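Local coordinates for protein aggregative adherence fimbrial subunit AggA (PDB 4PH8) that forms the major subunit of type I aggregative adherence fimbriae, which assemble by donor-strand complementation and probably attach enteroaggregative Escherichia coli to host fibronectin, at residues 41-55 with 96-110. Residues are numbered along the deposited sequence; the frame is centred on the assembly and turned at random.
Sequences TTSDQCIKAGAKVWL and KIYKKLTSGNKFLNA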
ATOM      1  N   THR A  41      -7.694   6.165  -2.061  1.00 11.00           N
ATOM      2  CA  THR A  41      -8.698   6.835  -2.869  1.00 11.19           C
ATOM      3  C   THR A  41      -8.363   8.313  -2.896  1.00 11.58           C
ATOM      4  O   THR A  41      -7.346   8.754  -2.340  1.00 11.52           O
ATOM      5  CB  THR A  41     -10.130   6.561  -2.341  1.00 11.62           C
ATOM      6  OG1 THR A  41     -11.111   6.975  -3.316  1.00 11.30           O
ATOM      7  CG2 THR A  41     -10.369   7.239  -1.007  1.00 13.15           C
ATOM      8  N   THR A  42      -9.207   9.072  -3.577  1.00 10.57           N
ATOM      9  CA  THR A  42      -9.084  10.512  -3.589  1.00 11.42           C
ATOM     10  C   THR A  42     -10.502  11.102  -3.692  1.00 12.97           C
ATOM     11  O   THR A  42     -11.482  10.364  -3.614  1.00 14.25           O
ATOM     12  CB  THR A  42      -8.141  10.969  -4.736  1.00 11.12           C
ATOM     13  OG1 THR A  42      -7.967  12.387  -4.681  1.00 12.58           O
ATOM     14  CG2 THR A  42      -8.725  10.588  -6.085  1.00 11.82           C
ATOM     15  N   SER A  43     -10.612  12.417  -3.874  1.00 14.27           N
ATOM     16  CA  SER A  43     -11.927  13.086  -3.866  1.00 14.77           C
ATOM     17  C   SER A  43     -12.764  12.754  -5.110  1.00 14.99           C
ATOM     18  O   SER A  43     -12.234  12.376  -6.168  1.00 15.04           O
ATOM     19  CB  SER A  43     -11.753  14.595  -3.765  1.00 14.62           C
ATOM     20  OG  SER A  43     -11.171  15.073  -4.972  1.00 14.95           O
ATOM     21  N   ASP A  44     -14.076  12.923  -4.994  1.00 16.02           N
ATOM     22  CA  ASP A  44     -14.959  12.687  -6.141  1.00 17.18           C
ATOM     23  C   ASP A  44     -14.578  13.582  -7.325  1.00 15.34           C
ATOM     24  O   ASP A  44     -14.561  13.127  -8.452  1.00 16.12           O
ATOM     25  CB  ASP A  44     -16.414  12.922  -5.769  1.00 20.35           C
ATOM     26  CG  ASP A  44     -16.987  11.814  -4.895  1.00 23.31           C
ATOM     27  OD1 ASP A  44     -16.353  10.742  -4.726  1.00 23.70           O
ATOM     28  OD2 ASP A  44     -18.096  12.011  -4.374  1.00 29.10           O
ATOM     29  N   GLN A  45     -14.236  14.838  -7.064  1.00 15.94           N
ATOM     30  CA  GLN A  45     -13.826  15.728  -8.153  1.00 17.68           C
ATOM     31  C   GLN A  45     -12.546  15.256  -8.827  1.00 15.87           C
ATOM     32  O   GLN A  45     -12.438  15.294 -10.046  1.00 16.80           O
ATOM     33  CB  GLN A  45     -13.704  17.174  -7.680  1.00 21.34           C
ATOM     34  CG  GLN A  45     -15.053  17.846  -7.454  1.00 24.85           C
ATOM     35  CD  GLN A  45     -15.999  17.706  -8.641  1.00 28.11           C
ATOM     36  OE1 GLN A  45     -16.934  16.901  -8.607  1.00 33.63           O
ATOM     37  NE2 GLN A  45     -15.757  18.476  -9.695  1.00 26.51           N
ATOM     38  N   CYS A  46     -11.596  14.758  -8.051  1.00 15.26           N
ATOM     39  CA  CYS A  46     -10.365  14.236  -8.636  1.00 14.11           C
ATOM     40  C   CYS A  46     -10.580  12.960  -9.447  1.00 14.55           C
ATOM     41  O   CYS A  46      -9.894  12.743 -10.453  1.00 15.04           O
ATOM     42  CB  CYS A  46      -9.308  14.023  -7.567  1.00 15.15           C
ATOM     43  SG  CYS A  46      -8.670  15.599  -7.020  1.00 18.42           S
ATOM     44  N   ILE A  47     -11.544  12.145  -9.032  1.00 14.96           N
ATOM     45  CA  ILE A  47     -11.897  10.952  -9.795  1.00 15.39           C
ATOM     46  C   ILE A  47     -12.525  11.359 -11.133  1.00 16.65           C
ATOM     47  O   ILE A  47     -12.200  10.804 -12.177  1.00 19.07           O
ATOM     48  CB  ILE A  47     -12.805  10.007  -8.976  1.00 14.94           C
ATOM     49  CG1 ILE A  47     -11.987   9.443  -7.815  1.00 14.08           C
ATOM     50  CG2 ILE A  47     -13.305   8.869  -9.834  1.00 15.39           C
ATOM     51  CD1 ILE A  47     -12.790   8.707  -6.777  1.00 14.86           C
ATOM     52  N   LYS A  48     -13.389  12.356 -11.099  1.00 15.85           N
ATOM     53  CA  LYS A  48     -14.001  12.848 -12.322  1.00 18.13           C
ATOM     54  C   LYS A  48     -12.942  13.405 -13.264  1.00 18.67           C
ATOM     55  O   LYS A  48     -13.077  13.323 -14.475  1.00 20.55           O
ATOM     56  CB  LYS A  48     -15.017  13.931 -12.010  1.00 22.36           C
ATOM     57  CG  LYS A  48     -16.273  13.432 -11.326  1.00 24.97           C
ATOM     58  CD  LYS A  48     -17.316  14.525 -11.398  1.00 30.81           C
ATOM     59  CE  LYS A  48     -18.225  14.571 -10.198  1.00 32.68           C
ATOM     60  NZ  LYS A  48     -18.937  15.882 -10.194  1.00 33.96           N
ATOM     61  N   ALA A  49     -11.886  13.965 -12.683  1.00 18.68           N
ATOM     62  CA  ALA A  49     -10.815  14.587 -13.456  1.00 20.88           C
ATOM     63  C   ALA A  49      -9.819  13.594 -14.055  1.00 22.39           C
ATOM     64  O   ALA A  49      -9.030  13.968 -14.929  1.00 32.95           O
ATOM     65  CB  ALA A  49     -10.080  15.598 -12.587  1.00 23.97           C
ATOM     66  N   GLY A  50      -9.832  12.350 -13.582  1.00 20.58           N
ATOM     67  CA  GLY A  50      -8.985  11.287 -14.140  1.00 26.83           C
ATOM     68  C   GLY A  50      -7.786  10.854 -13.300  1.00 24.80           C
ATOM     69  O   GLY A  50      -6.808  10.311 -13.830  1.00 30.98           O
ATOM     70  N   ALA A  51      -7.868  11.064 -11.993  1.00 17.03           N
ATOM     71  CA  ALA A  51      -6.755  10.794 -11.073  1.00 15.96           C
ATOM     72  C   ALA A  51      -6.332   9.346 -11.065  1.00 13.82           C
ATOM     73  O   ALA A  51      -7.166   8.452 -11.157  1.00 15.11           O
ATOM     74  CB  ALA A  51      -7.170  11.165  -9.652  1.00 17.92           C
ATOM     75  N   LYS A  52      -5.034   9.137 -10.872  1.00 13.03           N
ATOM     76  CA  LYS A  52      -4.449   7.819 -10.787  1.00 13.81           C
ATOM     77  C   LYS A  52      -3.829   7.737  -9.410  1.00 12.58           C
ATOM     78  O   LYS A  52      -3.080   8.625  -9.009  1.00 16.52           O
ATOM     79  CB  LYS A  52      -3.396   7.635 -11.901  1.00 17.19           C
ATOM     80  CG  LYS A  52      -2.525   6.387 -11.777  1.00 21.11           C
ATOM     81  CD  LYS A  52      -1.381   6.362 -12.788  1.00 24.88           C
ATOM     82  CE  LYS A  52      -1.888   6.358 -14.218  1.00 29.86           C
ATOM     83  NZ  LYS A  52      -0.744   6.267 -15.169  1.00 36.35           N
ATOM     84  N   VAL A  53      -4.149   6.674  -8.682  1.00 11.36           N
ATOM     85  CA  VAL A  53      -3.590   6.485  -7.365  1.00 12.41           C
ATOM     86  C   VAL A  53      -2.542   5.391  -7.388  1.00 12.76           C
ATOM     87  O   VAL A  53      -2.531   4.537  -8.277  1.00 14.15           O
ATOM     88  CB  VAL A  53      -4.657   6.222  -6.291  1.00 13.00           C
ATOM     89  CG1 VAL A  53      -5.495   7.459  -6.069  1.00 13.70           C
ATOM     90  CG2 VAL A  53      -5.535   5.021  -6.629  1.00 13.66           C
ATOM     91  N   TRP A  54      -1.649   5.454  -6.406  1.00 14.51           N
ATOM     92  CA  TRP A  54      -0.485   4.598  -6.327  1.00 14.95           C
ATOM     93  C   TRP A  54      -0.313   4.093  -4.915  1.00 13.90           C
ATOM     94  O   TRP A  54      -0.695   4.766  -3.950  1.00 12.66           O
ATOM     95  CB  TRP A  54       0.779   5.376  -6.681  1.00 15.81           C
ATOM     96  CG  TRP A  54       0.815   5.899  -8.065  1.00 16.56           C
ATOM     97  CD1 TRP A  54       0.211   7.024  -8.531  1.00 18.78           C
ATOM     98  CD2 TRP A  54       1.524   5.332  -9.167  1.00 18.00           C
ATOM     99  NE1 TRP A  54       0.491   7.193  -9.873  1.00 21.29           N
ATOM    100  CE2 TRP A  54       1.297   6.167 -10.286  1.00 18.95           C
ATOM    101  CE3 TRP A  54       2.323   4.196  -9.322  1.00 18.39           C
ATOM    102  CZ2 TRP A  54       1.836   5.894 -11.542  1.00 20.99           C
ATOM    103  CZ3 TRP A  54       2.860   3.925 -10.570  1.00 20.17           C
ATOM    104  CH2 TRP A  54       2.609   4.778 -11.665  1.00 21.60           C
ATOM    105  N   LEU A  55       0.304   2.921  -4.828  1.00 12.84           N
ATOM    106  CA  LEU A  55       0.665   2.298  -3.588  1.00 14.18           C
ATOM    107  C   LEU A  55       1.981   1.577  -3.797  1.00 13.46           C
ATOM    108  O   LEU A  55       2.177   0.913  -4.818  1.00 14.11           O
ATOM    109  CB  LEU A  55      -0.433   1.318  -3.215  1.00 17.17           C
ATOM    110  CG  LEU A  55      -0.550   0.703  -1.854  1.00 17.52           C
ATOM    111  CD1 LEU A  55      -0.515   1.742  -0.738  1.00 15.43           C
ATOM    112  CD2 LEU A  55      -1.861  -0.069  -1.807  1.00 16.10           C
ATOM    113  N   LYS A  96       5.350  -1.853  -7.616  1.00 18.17           N
ATOM    114  CA  LYS A  96       4.609  -0.598  -7.446  1.00 17.58           C
ATOM    115  C   LYS A  96       3.253  -0.721  -8.150  1.00 14.73           C
ATOM    116  O   LYS A  96       3.154  -1.273  -9.238  1.00 15.47           O
ATOM    117  CB  LYS A  96       5.415   0.590  -7.964  1.00 19.15           C
ATOM    118  CG  LYS A  96       4.704   1.925  -7.899  1.00 19.39           C
ATOM    119  CD  LYS A  96       5.638   3.074  -8.253  1.00 22.10           C
ATOM    120  CE  LYS A  96       6.595   3.398  -7.127  1.00 22.56           C
ATOM    121  NZ  LYS A  96       7.597   4.407  -7.579  1.00 27.93           N
ATOM    122  N   ILE A  97       2.203  -0.234  -7.498  1.00 13.82           N
ATOM    123  CA  ILE A  97       0.839  -0.427  -7.974  1.00 12.58           C
ATOM    124  C   ILE A  97       0.219   0.899  -8.347  1.00 12.70           C
ATOM    125  O   ILE A  97       0.403   1.871  -7.627  1.00 14.32           O
ATOM    126  CB  ILE A  97      -0.014  -1.015  -6.834  1.00 11.93           C
ATOM    127  CG1 ILE A  97       0.671  -2.256  -6.255  1.00 12.82           C
ATOM    128  CG2 ILE A  97      -1.434  -1.297  -7.312  1.00 11.08           C
ATOM    129  CD1 ILE A  97       0.285  -2.527  -4.808  1.00 13.60           C
ATOM    130  N   TYR A  98      -0.545   0.929  -9.434  1.00 11.94           N
ATOM    131  CA  TYR A  98      -1.347   2.092  -9.753  1.00 13.88           C
ATOM    132  C   TYR A  98      -2.736   1.680 -10.170  1.00 12.47           C
ATOM    133  O   TYR A  98      -2.999   0.513 -10.496  1.00 13.89           O
ATOM    134  CB  TYR A  98      -0.700   2.927 -10.871  1.00 16.12           C
ATOM    135  CG  TYR A  98      -0.559   2.191 -12.177  1.00 17.25           C
ATOM    136  CD1 TYR A  98       0.567   1.422 -12.436  1.00 17.05           C
ATOM    137  CD2 TYR A  98      -1.549   2.256 -13.145  1.00 18.97           C
ATOM    138  CE1 TYR A  98       0.701   0.729 -13.623  1.00 19.80           C
ATOM    139  CE2 TYR A  98      -1.432   1.554 -14.333  1.00 20.75           C
ATOM    140  CZ  TYR A  98      -0.303   0.806 -14.569  1.00 22.36           C
ATOM    141  OH  TYR A  98      -0.183   0.117 -15.755  1.00 31.33           O
ATOM    142  N   LYS A  99      -3.627   2.655 -10.158  1.00 11.10           N
ATOM    143  CA  LYS A  99      -4.984   2.459 -10.646  1.00 12.40           C
ATOM    144  C   LYS A  99      -5.590   3.779 -11.048  1.00 13.04           C
ATOM    145  O   LYS A  99      -5.580   4.713 -10.262  1.00 13.36           O
ATOM    146  CB  LYS A  99      -5.839   1.826  -9.578  1.00 11.52           C
ATOM    147  CG  LYS A  99      -7.252   1.499 -10.033  1.00 13.75           C
ATOM    148  CD  LYS A  99      -7.973   0.707  -8.942  1.00 12.08           C
ATOM    149  CE  LYS A  99      -9.397   0.348  -9.329  1.00 11.87           C
ATOM    150  NZ  LYS A  99     -10.035  -0.583  -8.359  1.00 12.13           N
ATOM    151  N   LYS A 100      -6.126   3.833 -12.266  1.00 15.10           N
ATOM    152  CA  LYS A 100      -6.918   4.958 -12.715  1.00 17.03           C
ATOM    153  C   LYS A 100      -8.322   4.759 -12.144  1.00 16.23           C
ATOM    154  O   LYS A 100      -9.034   3.834 -12.517  1.00 17.76           O
ATOM    155  CB  LYS A 100      -6.918   5.021 -14.255  1.00 21.21           C
ATOM    156  CG  LYS A 100      -7.994   5.889 -14.886  1.00 28.54           C
ATOM    157  CD  LYS A 100      -7.843   7.360 -14.542  1.00 35.86           C
ATOM    158  CE  LYS A 100      -8.315   8.241 -15.695  1.00 42.23           C
ATOM    159  NZ  LYS A 100      -7.207   8.630 -16.608  1.00 48.97           N
ATOM    160  N   LEU A 101      -8.701   5.623 -11.220  1.00 13.61           N
ATOM    161  CA  LEU A 101      -9.990   5.511 -10.555  1.00 13.28           C
ATOM    162  C   LEU A 101     -11.113   6.006 -11.458  1.00 15.91           C
ATOM    163  O   LEU A 101     -10.888   6.836 -12.339  1.00 18.65           O
ATOM    164  CB  LEU A 101      -9.963   6.311  -9.259  1.00 12.98           C
ATOM    165  CG  LEU A 101      -8.904   5.861  -8.242  1.00 12.69           C
ATOM    166  CD1 LEU A 101      -9.010   6.751  -7.013  1.00 15.03           C
ATOM    167  CD2 LEU A 101      -9.063   4.391  -7.861  1.00 13.81           C
ATOM    168  N   THR A 102     -12.310   5.488 -11.231  1.00 16.14           N
ATOM    169  CA  THR A 102     -13.519   5.944 -11.908  1.00 20.72           C
ATOM    170  C   THR A 102     -14.657   6.054 -10.898  1.00 19.47           C
ATOM    171  O   THR A 102     -14.553   5.563  -9.765  1.00 17.48           O
ATOM    172  CB  THR A 102     -13.943   4.977 -13.029  1.00 23.03           C
ATOM    173  OG1 THR A 102     -14.275   3.699 -12.463  1.00 24.21           O
ATOM    174  CG2 THR A 102     -12.827   4.827 -14.065  1.00 26.02           C
ATOM    175  N   SER A 103     -15.755   6.675 -11.314  1.00 23.69           N
ATOM    176  CA  SER A 103     -16.884   6.907 -10.420  1.00 24.51           C
ATOM    177  C   SER A 103     -17.495   5.604  -9.919  1.00 21.52           C
ATOM    178  O   SER A 103     -18.065   5.568  -8.837  1.00 26.82           O
ATOM    179  CB  SER A 103     -17.967   7.756 -11.103  1.00 31.49           C
ATOM    180  OG  SER A 103     -18.773   6.979 -11.974  1.00 36.13           O
ATOM    181  N   GLY A 104     -17.362   4.544 -10.709  1.00 23.76           N
ATOM    182  CA  GLY A 104     -17.877   3.228 -10.350  1.00 27.92           C
ATOM    183  C   GLY A 104     -16.842   2.330  -9.692  1.00 24.10           C
ATOM    184  O   GLY A 104     -17.156   1.217  -9.298  1.00 25.09           O
ATOM    185  N   ASN A 105     -15.621   2.838  -9.540  1.00 20.35           N
ATOM    186  CA  ASN A 105     -14.505   2.047  -9.065  1.00 17.01           C
ATOM    187  C   ASN A 105     -13.495   2.972  -8.371  1.00 12.95           C
ATOM    188  O   ASN A 105     -12.467   3.353  -8.942  1.00 16.30           O
ATOM    189  CB  ASN A 105     -13.885   1.318 -10.247  1.00 20.94           C
ATOM    190  CG  ASN A 105     -13.063   0.118  -9.827  1.00 23.87           C
ATOM    191  OD1 ASN A 105     -12.786  -0.085  -8.640  1.00 23.98           O
ATOM    192  ND2 ASN A 105     -12.669  -0.695 -10.802  1.00 29.44           N
ATOM    193  N   LYS A 106     -13.804   3.343  -7.136  1.00 12.74           N
ATOM    194  CA  LYS A 106     -13.164   4.511  -6.507  1.00 13.78           C
ATOM    195  C   LYS A 106     -11.968   4.210  -5.612  1.00 12.21           C
ATOM    196  O   LYS A 106     -11.324   5.130  -5.116  1.00 12.85           O
ATOM    197  CB  LYS A 106     -14.200   5.285  -5.706  1.00 15.25           C
ATOM    198  CG  LYS A 106     -15.335   5.897  -6.527  1.00 17.21           C
ATOM    199  CD  LYS A 106     -16.088   6.859  -5.620  1.00 20.87           C
ATOM    200  CE  LYS A 106     -17.240   7.580  -6.299  1.00 27.05           C
ATOM    201  NZ  LYS A 106     -17.852   8.488  -5.296  1.00 30.66           N
ATOM    202  N   PHE A 107     -11.667   2.926  -5.417  1.00 12.06           N
ATOM    203  CA  PHE A 107     -10.596   2.517  -4.512  1.00 12.31           C
ATOM    204  C   PHE A 107      -9.596   1.624  -5.198  1.00 11.41           C
ATOM    205  O   PHE A 107      -9.965   0.771  -6.011  1.00 14.42           O
ATOM    206  CB  PHE A 107     -11.168   1.779  -3.294  1.00 13.63           C
ATOM    207  CG  PHE A 107     -12.080   2.612  -2.464  1.00 12.12           C
ATOM    208  CD1 PHE A 107     -11.576   3.399  -1.451  1.00 13.39           C
ATOM    209  CD2 PHE A 107     -13.457   2.624  -2.707  1.00 15.01           C
ATOM    210  CE1 PHE A 107     -12.412   4.179  -0.669  1.00 13.27           C
ATOM    211  CE2 PHE A 107     -14.292   3.417  -1.940  1.00 16.43           C
ATOM    212  CZ  PHE A 107     -13.765   4.188  -0.918  1.00 15.64           C
ATOM    213  N   LEU A 108      -8.328   1.841  -4.853  1.00  9.18           N
ATOM    214  CA  LEU A 108      -7.261   0.879  -5.062  1.00 10.51           C
ATOM    215  C   LEU A 108      -7.107   0.076  -3.782  1.00 10.04           C
ATOM    216  O   LEU A 108      -6.895   0.654  -2.715  1.00 11.49           O
ATOM    217  CB  LEU A 108      -5.958   1.608  -5.343  1.00 10.81           C
ATOM    218  CG  LEU A 108      -4.667   0.788  -5.419  1.00 13.82           C
ATOM    219  CD1 LEU A 108      -4.802  -0.366  -6.381  1.00 17.16           C
ATOM    220  CD2 LEU A 108      -3.527   1.699  -5.844  1.00 14.93           C
ATOM    221  N   ASN A 109      -7.231  -1.243  -3.885  1.00  9.00           N
ATOM    222  CA  ASN A 109      -7.057  -2.136  -2.743  1.00 10.24           C
ATOM    223  C   ASN A 109      -5.911  -3.096  -3.034  1.00  9.73           C
ATOM    224  O   ASN A 109      -5.760  -3.604  -4.160  1.00 11.01           O
ATOM    225  CB  ASN A 109      -8.353  -2.925  -2.443  1.00 11.88           C
ATOM    226  CG  ASN A 109      -9.372  -2.126  -1.631  1.00 12.86           C
ATOM    227  OD1 ASN A 109      -9.194  -1.947  -0.433  1.00 18.26           O
ATOM    228  ND2 ASN A 109     -10.450  -1.661  -2.276  1.00 14.27           N
ATOM    229  N   ALA A 110      -5.087  -3.317  -2.022  1.00 10.68           N
ATOM    230  CA  ALA A 110      -3.974  -4.255  -2.096  1.00  9.60           C
ATOM    231  C   ALA A 110      -3.752  -4.901  -0.745  1.00 10.66           C
ATOM    232  O   ALA A 110      -4.057  -4.322   0.313  1.00 10.46           O
ATOM    233  CB  ALA A 110      -2.702  -3.573  -2.549  1.00 10.07           C
TER
HETATM  234  O   HOH W   1     -10.095   9.189 -12.260  1.00 32.77           O
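Lys96 lays CG and CD along the rim of the Trp54 indole, CG near the ring plane at 3.6 Å from CE3, while its ammonium makes a cation-pi contact with Trp56. Ile97 opens an antiparallel ladder with Leu55, Ile97 N giving its proton to Leu55 O at 2.9 Å and Ile97 O taking one from Leu55 N. At the next pair Tyr98 sets CB over the Trp54 six-membered ring, a CH-pi contact 3.5 Å from its centroid. CG of Tyr98 stands between backbone N and carbonyl carbon (chi1 62°), and the phenol leans away obliquely, its plane at 46° to the indole. Lys99 repeats the two-bond pairing with Val53; its extended chain carries NZ to Phe107 O, Asn105 OD1 and Asp83. Beyond Lys100, Leu101 N reaches Ala51 O at 3.2 Å, and the leucine turns inward, CD1 3.7 Å from Val53 CG1 and CB against Ile47 CG1. Ile47 CG2 presses on the Thr102 backbone as the chain enters a type I turn to Asn105. Lys106 then runs straight out across Ile47 CD1 to a salt bridge, NZ meeting Asp44 OD1 at 2.8 Å from above the carboxylate plane. Lys106 O accepts from Thr41 OG1 at 2.6 Å. Thr41 lies against one face of the Phe107 ring near its rim, CB and CG2 touching CD1 and CE1. Leu108 CB and Ala110 CB face inward onto Val53 CG2 and Leu55 CD2. The ladder of 52-55 and 97-100 thus packs its Val53 and Leu55 face on strand 108-110, disulfide-tethered helix 44-49 closing one end, as befits the immunoglobulin-like beta sandwich of a fimbrial subunit.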